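Local coordinates for large ribosomal subunit protein uL10 (Thermotoga maritima, PDB 1ZAV) that forms part of the ribosomal stalk, binding large-subunit rRNA and L7/L12 dimers and taking a central part in the ribosome's interaction with GTP-bound translation factors, at residues 164-167 with 168-171; 31-34 with 35-39; 136-139 with 140-144; 8-11 with 12-16. One frame throughout, in Å; residues are numbered along the deposited sequence.

Interaction 1 (164-167 with 168-171); sequences LRNL and VYVL
Tyr169, Val170 and Leu171 each donate a backbone N-H to the carbonyl four residues earlier, the i to i+4 pattern of an alpha helix. Tyr169 N to Arg165 O is the shortest at 2.8 Å, Leu171 N to Leu167 O the longest at 3.1 Å. Arg165 O also lies over one face of the Tyr169 ring, 3.2 Å from CG and nearer the CG side than the centre. Because Tyr169 CG is anti to its own carbonyl carbon (chi1 -66°), the ring turns back along the helix beside Arg165, and Arg165 CB makes a CH-pi contact with it, 4.3 Å from the ring centroid. The two chains run side by side in the same direction, guanidinium and ring planes 19° apart. Elsewhere, Leu167 CD2 presses against Leu171 CD1 at 3.4 Å, tight for two methyls. Cutting Leu171 back to alanine removes CG and both methyls, and would probably leave Leu167 CD2 without its partner and open a gap where a neighbouring protein chain packs. About two turns earlier, Phe158 makes a cation-pi contact with Arg165. The site lies far out on helix 138-176, which binds L7/L12 dimers, and neighbouring chains pack on Leu164, Leu167, Val168 and Leu171.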
loop_
_atom_site.group_PDB
_atom_site.type_symbol
_atom_site.label_atom_id
_atom_site.label_comp_id
_atom_site.label_asym_id
_atom_site.label_seq_id
_atom_site.Cartn_x
_atom_site.Cartn_y
_atom_site.Cartn_z
ATOM N N LEU A 164 -9.255 14.000 -20.181
ATOM C CA LEU A 164 -9.497 15.423 -20.392
ATOM C C LEU A 164 -8.261 16.249 -20.069
ATOM O O LEU A 164 -7.982 17.248 -20.725
ATOM C CB LEU A 164 -10.660 15.875 -19.526
ATOM C CG LEU A 164 -11.979 15.205 -19.907
ATOM C CD1 LEU A 164 -13.024 15.455 -18.843
ATOM C CD2 LEU A 164 -12.426 15.735 -21.256
ATOM N N ARG A 165 -7.519 15.826 -19.056
ATOM C CA ARG A 165 -6.305 16.532 -18.674
ATOM C C ARG A 165 -5.228 16.467 -19.754
ATOM O O ARG A 165 -4.465 17.417 -19.922
ATOM C CB ARG A 165 -5.780 15.982 -17.349
ATOM C CG ARG A 165 -6.707 16.292 -16.190
ATOM C CD ARG A 165 -6.061 15.991 -14.855
ATOM N NE ARG A 165 -5.783 14.569 -14.711
ATOM C CZ ARG A 165 -6.133 13.850 -13.651
ATOM N NH1 ARG A 165 -5.841 12.557 -13.603
ATOM N NH2 ARG A 165 -6.779 14.419 -12.640
ATOM N N ASN A 166 -5.167 15.364 -20.496
ATOM C CA ASN A 166 -4.174 15.236 -21.559
ATOM C C ASN A 166 -4.316 16.367 -22.583
ATOM O O ASN A 166 -3.316 16.893 -23.071
ATOM C CB ASN A 166 -4.308 13.884 -22.263
ATOM C CG ASN A 166 -3.830 12.724 -21.405
ATOM O OD1 ASN A 166 -4.113 11.560 -21.703
ATOM N ND2 ASN A 166 -3.095 13.032 -20.344
ATOM N N LEU A 167 -5.555 16.730 -22.912
ATOM C CA LEU A 167 -5.807 17.809 -23.870
ATOM C C LEU A 167 -5.208 19.106 -23.311
ATOM O O LEU A 167 -4.484 19.827 -24.000
ATOM C CB LEU A 167 -7.312 18.009 -24.075
ATOM C CG LEU A 167 -7.819 18.713 -25.349
ATOM C CD1 LEU A 167 -9.140 19.416 -25.047
ATOM C CD2 LEU A 167 -6.804 19.699 -25.873
ATOM N N VAL A 168 -5.531 19.387 -22.054
ATOM C CA VAL A 168 -5.047 20.579 -21.371
ATOM C C VAL A 168 -3.525 20.613 -21.285
ATOM O O VAL A 168 -2.909 21.667 -21.483
ATOM C CB VAL A 168 -5.642 20.665 -19.956
ATOM C CG1 VAL A 168 -4.977 21.772 -19.162
ATOM C CG2 VAL A 168 -7.118 20.921 -20.056
ATOM N N TYR A 169 -2.920 19.466 -20.997
ATOM C CA TYR A 169 -1.471 19.393 -20.895
ATOM C C TYR A 169 -0.774 19.667 -22.226
ATOM O O TYR A 169 0.215 20.400 -22.265
ATOM C CB TYR A 169 -1.015 18.024 -20.367
ATOM C CG TYR A 169 -1.415 17.722 -18.934
ATOM C CD1 TYR A 169 -1.622 18.747 -18.010
ATOM C CD2 TYR A 169 -1.563 16.403 -18.496
ATOM C CE1 TYR A 169 -1.967 18.468 -16.684
ATOM C CE2 TYR A 169 -1.908 16.114 -17.175
ATOM C CZ TYR A 169 -2.106 17.148 -16.275
ATOM O OH TYR A 169 -2.435 16.858 -14.966
ATOM N N VAL A 170 -1.278 19.089 -23.315
ATOM C CA VAL A 170 -0.640 19.300 -24.608
ATOM C C VAL A 170 -0.828 20.724 -25.129
ATOM O O VAL A 170 0.046 21.252 -25.818
ATOM C CB VAL A 170 -1.135 18.289 -25.676
ATOM C CG1 VAL A 170 -2.543 18.634 -26.137
ATOM C CG2 VAL A 170 -0.172 18.275 -26.845
ATOM N N LEU A 171 -1.955 21.349 -24.802
ATOM C CA LEU A 171 -2.195 22.716 -25.250
ATOM C C LEU A 171 -1.207 23.634 -24.539
ATOM O O LEU A 171 -0.643 24.541 -25.152
ATOM C CB LEU A 171 -3.639 23.151 -24.950
ATOM C CG LEU A 171 -4.742 22.473 -25.778
ATOM C CD1 LEU A 171 -6.101 22.993 -25.345
ATOM C CD2 LEU A 171 -4.521 22.733 -27.270
#

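Interaction 2 (31-34 with 35-39); sequences LGFT and VADLT
Thr34 and Asp37 meet at a slant across the first turn of helix 35-49, and each binds the other's backbone. Thr34 OG1 takes the Asp37 N-H at 3.2 Å. In return, Asp37 OD2 receives the Thr34 N-H at 3.1 Å; this bond is nearly straight at the hydrogen (173°), although the donor comes from above the carboxylate plane. With chi1 at 60°, Thr34 OG1 sits between its own backbone N and carbonyl carbon, which turns it toward the amides of the first turn. The reciprocal pair is a capping box, with Thr34 as N-cap, and it closes the start of the helix that follows strand 24-28 and its loop. The carboxylate also meets Phe33: OD2 lies at the edge of the ring, near its plane, 3.6 Å from CD1, while the ring and carboxylate planes stand 83° apart. Phe33 in turn stacks on Phe30 and meets Tyr104, and both Phe33 and Asp37 touch Phe103 of helix 94-106. Regular helical bonding begins with Leu38 N to Thr34 O at 2.9 Å. One residue on, Val35 O accepts from both the backbone N and the hydroxyl OG1 of Thr39, the hydroxyl approaching from above the carbonyl plane.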
loop_
_atom_site.group_PDB
_atom_site.type_symbol
_atom_site.label_atom_id
_atom_site.label_comp_id
_atom_site.label_asym_id
_atom_site.label_seq_id
_atom_site.Cartn_x
_atom_site.Cartn_y
_atom_site.Cartn_z
ATOM N N LEU A 31 28.284 -7.149 21.933
ATOM C CA LEU A 31 29.666 -7.052 22.391
ATOM C C LEU A 31 30.082 -5.590 22.525
ATOM O O LEU A 31 29.695 -4.757 21.711
ATOM C CB LEU A 31 30.601 -7.755 21.401
ATOM C CG LEU A 31 30.416 -9.266 21.228
ATOM C CD1 LEU A 31 31.244 -9.757 20.055
ATOM C CD2 LEU A 31 30.826 -9.974 22.505
ATOM N N GLY A 32 30.857 -5.281 23.559
ATOM C CA GLY A 32 31.324 -3.915 23.741
ATOM C C GLY A 32 30.412 -2.984 24.511
ATOM O O GLY A 32 30.870 -1.973 25.049
ATOM N N PHE A 33 29.122 -3.303 24.547
ATOM C CA PHE A 33 28.154 -2.495 25.279
ATOM C C PHE A 33 28.391 -2.694 26.775
ATOM O O PHE A 33 28.841 -3.758 27.211
ATOM C CB PHE A 33 26.727 -2.918 24.919
ATOM C CG PHE A 33 26.261 -2.422 23.579
ATOM C CD1 PHE A 33 25.646 -1.181 23.461
ATOM C CD2 PHE A 33 26.421 -3.201 22.438
ATOM C CE1 PHE A 33 25.191 -0.725 22.226
ATOM C CE2 PHE A 33 25.971 -2.752 21.200
ATOM C CZ PHE A 33 25.355 -1.512 21.094
ATOM N N THR A 34 28.080 -1.668 27.556
ATOM C CA THR A 34 28.266 -1.708 29.000
ATOM C C THR A 34 27.004 -2.158 29.726
ATOM O O THR A 34 25.929 -2.257 29.125
ATOM C CB THR A 34 28.635 -0.320 29.525
ATOM O OG1 THR A 34 27.573 0.589 29.219
ATOM C CG2 THR A 34 29.909 0.174 28.867
ATOM N N VAL A 35 27.142 -2.436 31.021
ATOM C CA VAL A 35 26.001 -2.846 31.829
ATOM C C VAL A 35 25.011 -1.686 31.855
ATOM O O VAL A 35 23.798 -1.888 31.873
ATOM C CB VAL A 35 26.418 -3.189 33.288
ATOM C CG1 VAL A 35 25.186 -3.557 34.104
ATOM C CG2 VAL A 35 27.404 -4.342 33.293
ATOM N N ALA A 36 25.539 -0.464 31.861
ATOM C CA ALA A 36 24.693 0.717 31.864
ATOM C C ALA A 36 23.809 0.678 30.625
ATOM O O ALA A 36 22.613 0.941 30.703
ATOM C CB ALA A 36 25.549 1.985 31.866
ATOM N N ASP A 37 24.405 0.342 29.483
ATOM C CA ASP A 37 23.668 0.259 28.228
ATOM C C ASP A 37 22.617 -0.848 28.306
ATOM O O ASP A 37 21.474 -0.668 27.887
ATOM C CB ASP A 37 24.614 -0.037 27.057
ATOM C CG ASP A 37 25.658 1.039 26.861
ATOM O OD1 ASP A 37 25.408 2.182 27.291
ATOM O OD2 ASP A 37 26.719 0.748 26.264
ATOM N N LEU A 38 23.020 -1.996 28.838
ATOM C CA LEU A 38 22.098 -3.120 28.978
ATOM C C LEU A 38 20.922 -2.650 29.835
ATOM O O LEU A 38 19.761 -2.842 29.476
ATOM C CB LEU A 38 22.810 -4.287 29.660
ATOM C CG LEU A 38 22.005 -5.557 29.950
ATOM C CD1 LEU A 38 21.434 -6.141 28.645
ATOM C CD2 LEU A 38 22.924 -6.556 30.638
ATOM N N THR A 39 21.235 -2.007 30.959
ATOM C CA THR A 39 20.197 -1.520 31.865
ATOM C C THR A 39 19.252 -0.550 31.154
ATOM O O THR A 39 18.034 -0.658 31.284
ATOM C CB THR A 39 20.818 -0.839 33.116
ATOM O OG1 THR A 39 21.543 -1.812 33.877
ATOM C CG2 THR A 39 19.731 -0.246 34.004
#

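Interaction 3 (136-139 with 140-144); sequences PSKE and ELYAM
Ser137 and Glu140 exchange hydrogen bonds as a capping box at the start of helix 138-176. Ser137 N donates its N-H to Glu140 OE1 at 2.8 Å, on the anti side of the carboxylate, while Ser137 OG accepts from Glu140 N at 3.2 Å. The extended Glu140 chain, with CG anti to its carbonyl carbon (chi1 -60°), carries the carboxylate back to the serine amide. Helical bonding then takes over, with Leu141, Tyr142 and Ala143 donating to Ser137, Lys138 and Glu139. Among apolar contacts, Pro136 CG lies 3.4 Å from Leu141 CD2, a tight fit, with the two side chains crossing at about a right angle. The long Lys138 chain runs alongside Tyr142, CG 3.7 Å from ring atom CE1 and CE 3.2 Å from OH, while its NZ goes on to a backbone hydrogen bond in another subunit. Glu139 OE2 comes to the edge of the same ring, in its plane. A leucine in place of Tyr142 would probably deprive the Lys138 methylenes of the flat surface beside them and lose the ring stack with an aromatic side chain of a neighbouring subunit. Since the first-turn amides point toward the N-terminus, the Glu140 carboxylate is probably also stabilised by the helix dipole.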
loop_
_atom_site.group_PDB
_atom_site.type_symbol
_atom_site.label_atom_id
_atom_site.label_comp_id
_atom_site.label_asym_id
_atom_site.label_seq_id
_atom_site.Cartn_x
_atom_site.Cartn_y
_atom_site.Cartn_z
ATOM N N PRO A 136 4.800 2.090 10.562
ATOM C CA PRO A 136 4.009 3.126 11.236
ATOM C C PRO A 136 3.144 2.495 12.325
ATOM O O PRO A 136 3.016 1.273 12.386
ATOM C CB PRO A 136 3.181 3.718 10.099
ATOM C CG PRO A 136 2.956 2.533 9.208
ATOM C CD PRO A 136 4.307 1.852 9.193
ATOM N N SER A 137 2.551 3.319 13.179
ATOM C CA SER A 137 1.707 2.796 14.254
ATOM C C SER A 137 0.479 2.102 13.682
ATOM O O SER A 137 0.068 2.374 12.557
ATOM C CB SER A 137 1.253 3.923 15.184
ATOM O OG SER A 137 0.333 4.779 14.529
ATOM N N LYS A 138 -0.107 1.208 14.470
ATOM C CA LYS A 138 -1.290 0.478 14.041
ATOM C C LYS A 138 -2.382 1.463 13.625
ATOM O O LYS A 138 -3.100 1.235 12.646
ATOM C CB LYS A 138 -1.793 -0.420 15.172
ATOM C CG LYS A 138 -2.823 -1.427 14.719
ATOM C CD LYS A 138 -3.018 -2.533 15.734
ATOM C CE LYS A 138 -3.823 -3.669 15.120
ATOM N NZ LYS A 138 -3.875 -4.874 15.987
ATOM N N GLU A 139 -2.502 2.561 14.365
ATOM C CA GLU A 139 -3.508 3.561 14.039
ATOM C C GLU A 139 -3.255 4.171 12.669
ATOM O O GLU A 139 -4.180 4.308 11.871
ATOM C CB GLU A 139 -3.553 4.656 15.110
ATOM C CG GLU A 139 -4.299 4.235 16.364
ATOM C CD GLU A 139 -5.697 3.696 16.063
ATOM O OE1 GLU A 139 -6.514 4.433 15.462
ATOM O OE2 GLU A 139 -5.979 2.531 16.425
ATOM N N GLU A 140 -2.004 4.534 12.398
ATOM C CA GLU A 140 -1.643 5.110 11.107
ATOM C C GLU A 140 -1.926 4.071 10.019
ATOM O O GLU A 140 -2.399 4.397 8.928
ATOM C CB GLU A 140 -0.159 5.494 11.094
ATOM C CG GLU A 140 0.221 6.509 12.162
ATOM C CD GLU A 140 1.703 6.862 12.156
ATOM O OE1 GLU A 140 2.546 5.939 12.192
ATOM O OE2 GLU A 140 2.029 8.068 12.129
ATOM N N LEU A 141 -1.650 2.810 10.334
ATOM C CA LEU A 141 -1.885 1.725 9.389
ATOM C C LEU A 141 -3.362 1.619 9.042
ATOM O O LEU A 141 -3.723 1.542 7.863
ATOM C CB LEU A 141 -1.383 0.402 9.967
ATOM C CG LEU A 141 0.135 0.222 10.002
ATOM C CD1 LEU A 141 0.478 -1.032 10.797
ATOM C CD2 LEU A 141 0.677 0.125 8.577
ATOM N N TYR A 142 -4.217 1.615 10.062
ATOM C CA TYR A 142 -5.654 1.532 9.836
ATOM C C TYR A 142 -6.100 2.698 8.960
ATOM O O TYR A 142 -6.937 2.536 8.073
ATOM C CB TYR A 142 -6.409 1.571 11.168
ATOM C CG TYR A 142 -6.490 0.242 11.891
ATOM C CD1 TYR A 142 -6.292 0.166 13.268
ATOM C CD2 TYR A 142 -6.799 -0.935 11.206
ATOM C CE1 TYR A 142 -6.398 -1.041 13.948
ATOM C CE2 TYR A 142 -6.912 -2.154 11.878
ATOM C CZ TYR A 142 -6.709 -2.196 13.249
ATOM O OH TYR A 142 -6.819 -3.390 13.920
ATOM N N ALA A 143 -5.532 3.873 9.218
ATOM C CA ALA A 143 -5.858 5.065 8.452
ATOM C C ALA A 143 -5.536 4.864 6.972
ATOM O O ALA A 143 -6.359 5.163 6.110
ATOM C CB ALA A 143 -5.084 6.263 8.993
ATOM N N MET A 144 -4.339 4.357 6.687
ATOM C CA MET A 144 -3.899 4.121 5.311
ATOM C C MET A 144 -4.721 3.049 4.598
ATOM O O MET A 144 -4.905 3.104 3.381
ATOM C CB MET A 144 -2.437 3.679 5.286
ATOM C CG MET A 144 -1.491 4.519 6.108
ATOM S SD MET A 144 0.145 3.764 6.162
ATOM C CE MET A 144 1.213 5.210 6.020
#

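Interaction 4 (8-11 with 12-16); sequences KELI and VKEMS
Leu10 and Glu14, four residues apart, lie close together on one side of this stretch of helix. Leu10 CD2 is modelled 3.1 Å from Glu14 CD, too short for an ordinary van der Waals contact, so the exact placement of these exposed ends is doubtful. The torsions account for their nearness: Leu10 CG is anti to the backbone N (chi1 -157°), which sends CD2, but not CD1, on toward Glu14, whereas Glu14 has CG anti to the carbonyl carbon (chi1 -68°), which leans its otherwise extended chain back toward Leu10. Val12 CG2 also meets the preceding turn, 3.3 Å from Lys8 O.

Behind the side chains, four successive i to i+4 hydrogen bonds set their spacing. Val12 N, Lys13 N, Glu14 N and Met15 N donate to Lys8 O, Glu9 O, Leu10 O and Ile11 O; the Glu14 bond measures 2.9 Å and the last, at 3.1 Å, is the straightest at the hydrogen (170°). The next residue continues the series, Ser16 N to Val12 O. Toward the start of the helix, Glu9 OE1 forms a salt bridge with Arg5.

Helix 5-19 turns another side to the rest of the fold. Ile11 and Met15 rest on Leu62 of helix 60-69, where Met15 also touches Ala66 and the Ser16 hydroxyl is hydrogen-bonded to Ala66 O. Met15 further reaches Arg56 and Val58, so the helix lies against strand 53-58, one of the two outermost strands of the sheet, and against helix 60-69 that follows it.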
loop_
_atom_site.group_PDB
_atom_site.type_symbol
_atom_site.label_atom_id
_atom_site.label_comp_id
_atom_site.label_asym_id
_atom_site.label_seq_id
_atom_site.Cartn_x
_atom_site.Cartn_y
_atom_site.Cartn_z
ATOM N N LYS A 8 21.647 -28.636 32.807
ATOM C CA LYS A 8 21.692 -28.180 31.420
ATOM C C LYS A 8 20.377 -28.482 30.707
ATOM O O LYS A 8 19.842 -27.635 29.988
ATOM C CB LYS A 8 22.845 -28.852 30.665
ATOM C CG LYS A 8 24.220 -28.678 31.314
ATOM C CD LYS A 8 25.340 -29.122 30.376
ATOM C CE LYS A 8 25.314 -30.618 30.085
ATOM N NZ LYS A 8 25.743 -31.441 31.250
ATOM N N GLU A 9 19.863 -29.700 30.889
ATOM C CA GLU A 9 18.603 -30.084 30.253
ATOM C C GLU A 9 17.468 -29.143 30.640
ATOM O O GLU A 9 16.648 -28.784 29.803
ATOM C CB GLU A 9 18.208 -31.525 30.636
ATOM C CG GLU A 9 19.027 -32.606 29.953
ATOM C CD GLU A 9 18.644 -34.011 30.415
ATOM O OE1 GLU A 9 19.099 -34.993 29.789
ATOM O OE2 GLU A 9 17.893 -34.128 31.410
ATOM N N LEU A 10 17.425 -28.754 31.911
ATOM C CA LEU A 10 16.380 -27.869 32.418
ATOM C C LEU A 10 16.477 -26.492 31.758
ATOM O O LEU A 10 15.469 -25.896 31.381
ATOM C CB LEU A 10 16.509 -27.733 33.937
ATOM C CG LEU A 10 15.277 -27.328 34.750
ATOM C CD1 LEU A 10 15.565 -27.543 36.235
ATOM C CD2 LEU A 10 14.920 -25.883 34.490
ATOM N N ILE A 11 17.698 -25.996 31.617
ATOM C CA ILE A 11 17.909 -24.697 30.991
ATOM C C ILE A 11 17.463 -24.751 29.529
ATOM O O ILE A 11 16.796 -23.837 29.046
ATOM C CB ILE A 11 19.392 -24.290 31.094
ATOM C CG1 ILE A 11 19.758 -24.109 32.567
ATOM C CG2 ILE A 11 19.649 -23.000 30.323
ATOM C CD1 ILE A 11 21.225 -23.833 32.815
ATOM N N VAL A 12 17.816 -25.834 28.833
ATOM C CA VAL A 12 17.439 -26.009 27.430
ATOM C C VAL A 12 15.926 -26.147 27.292
ATOM O O VAL A 12 15.310 -25.552 26.418
ATOM C CB VAL A 12 18.101 -27.282 26.811
ATOM C CG1 VAL A 12 17.538 -27.545 25.409
ATOM C CG2 VAL A 12 19.616 -27.102 26.739
ATOM N N LYS A 13 15.326 -26.949 28.163
ATOM C CA LYS A 13 13.888 -27.162 28.116
ATOM C C LYS A 13 13.155 -25.843 28.352
ATOM O O LYS A 13 12.234 -25.498 27.616
ATOM C CB LYS A 13 13.477 -28.182 29.182
ATOM C CG LYS A 13 11.982 -28.422 29.294
ATOM C CD LYS A 13 11.526 -29.603 28.457
ATOM C CE LYS A 13 10.201 -30.144 28.977
ATOM N NZ LYS A 13 10.307 -30.543 30.417
ATOM N N GLU A 14 13.569 -25.113 29.383
ATOM C CA GLU A 14 12.947 -23.835 29.711
ATOM C C GLU A 14 12.975 -22.899 28.512
ATOM O O GLU A 14 11.951 -22.360 28.104
ATOM C CB GLU A 14 13.669 -23.174 30.883
ATOM C CG GLU A 14 13.503 -23.903 32.200
ATOM C CD GLU A 14 14.118 -23.154 33.364
ATOM O OE1 GLU A 14 15.307 -22.769 33.270
ATOM O OE2 GLU A 14 13.414 -22.961 34.381
ATOM N N MET A 15 14.165 -22.707 27.961
ATOM C CA MET A 15 14.354 -21.843 26.805
ATOM C C MET A 15 13.514 -22.319 25.622
ATOM O O MET A 15 12.828 -21.526 24.977
ATOM C CB MET A 15 15.830 -21.834 26.417
ATOM C CG MET A 15 16.162 -20.869 25.318
ATOM S SD MET A 15 16.531 -19.257 25.977
ATOM C CE MET A 15 18.290 -19.332 25.969
ATOM N N SER A 16 13.565 -23.623 25.342
ATOM C CA SER A 16 12.814 -24.197 24.230
ATOM C C SER A 16 11.327 -23.911 24.368
ATOM O O SER A 16 10.648 -23.610 23.387
ATOM C CB SER A 16 13.034 -25.716 24.148
ATOM O OG SER A 16 14.366 -26.038 23.777
#

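Interactions 1 and 3 belong to the same long helix, 138-176, their centres about 36 Å apart; both are partly buried and both meet other protein chains. Interactions 2 and 4 are surface contacts nearer the N-terminus of the chain, centres about 26 Å apart, and no other chain of the assembly touches them. Chemistry cuts across this division. Interactions 2 and 3 are helix starts closed by capping boxes, one with threonine and aspartate, the other with serine and glutamate, whereas interactions 1 and 4 lie within helices already under way. In 164-171 leucine meets leucine beside partner chains, whereas in 8-16 a leucine and a glutamate lie close together on the exposed surface, their ends less surely placed.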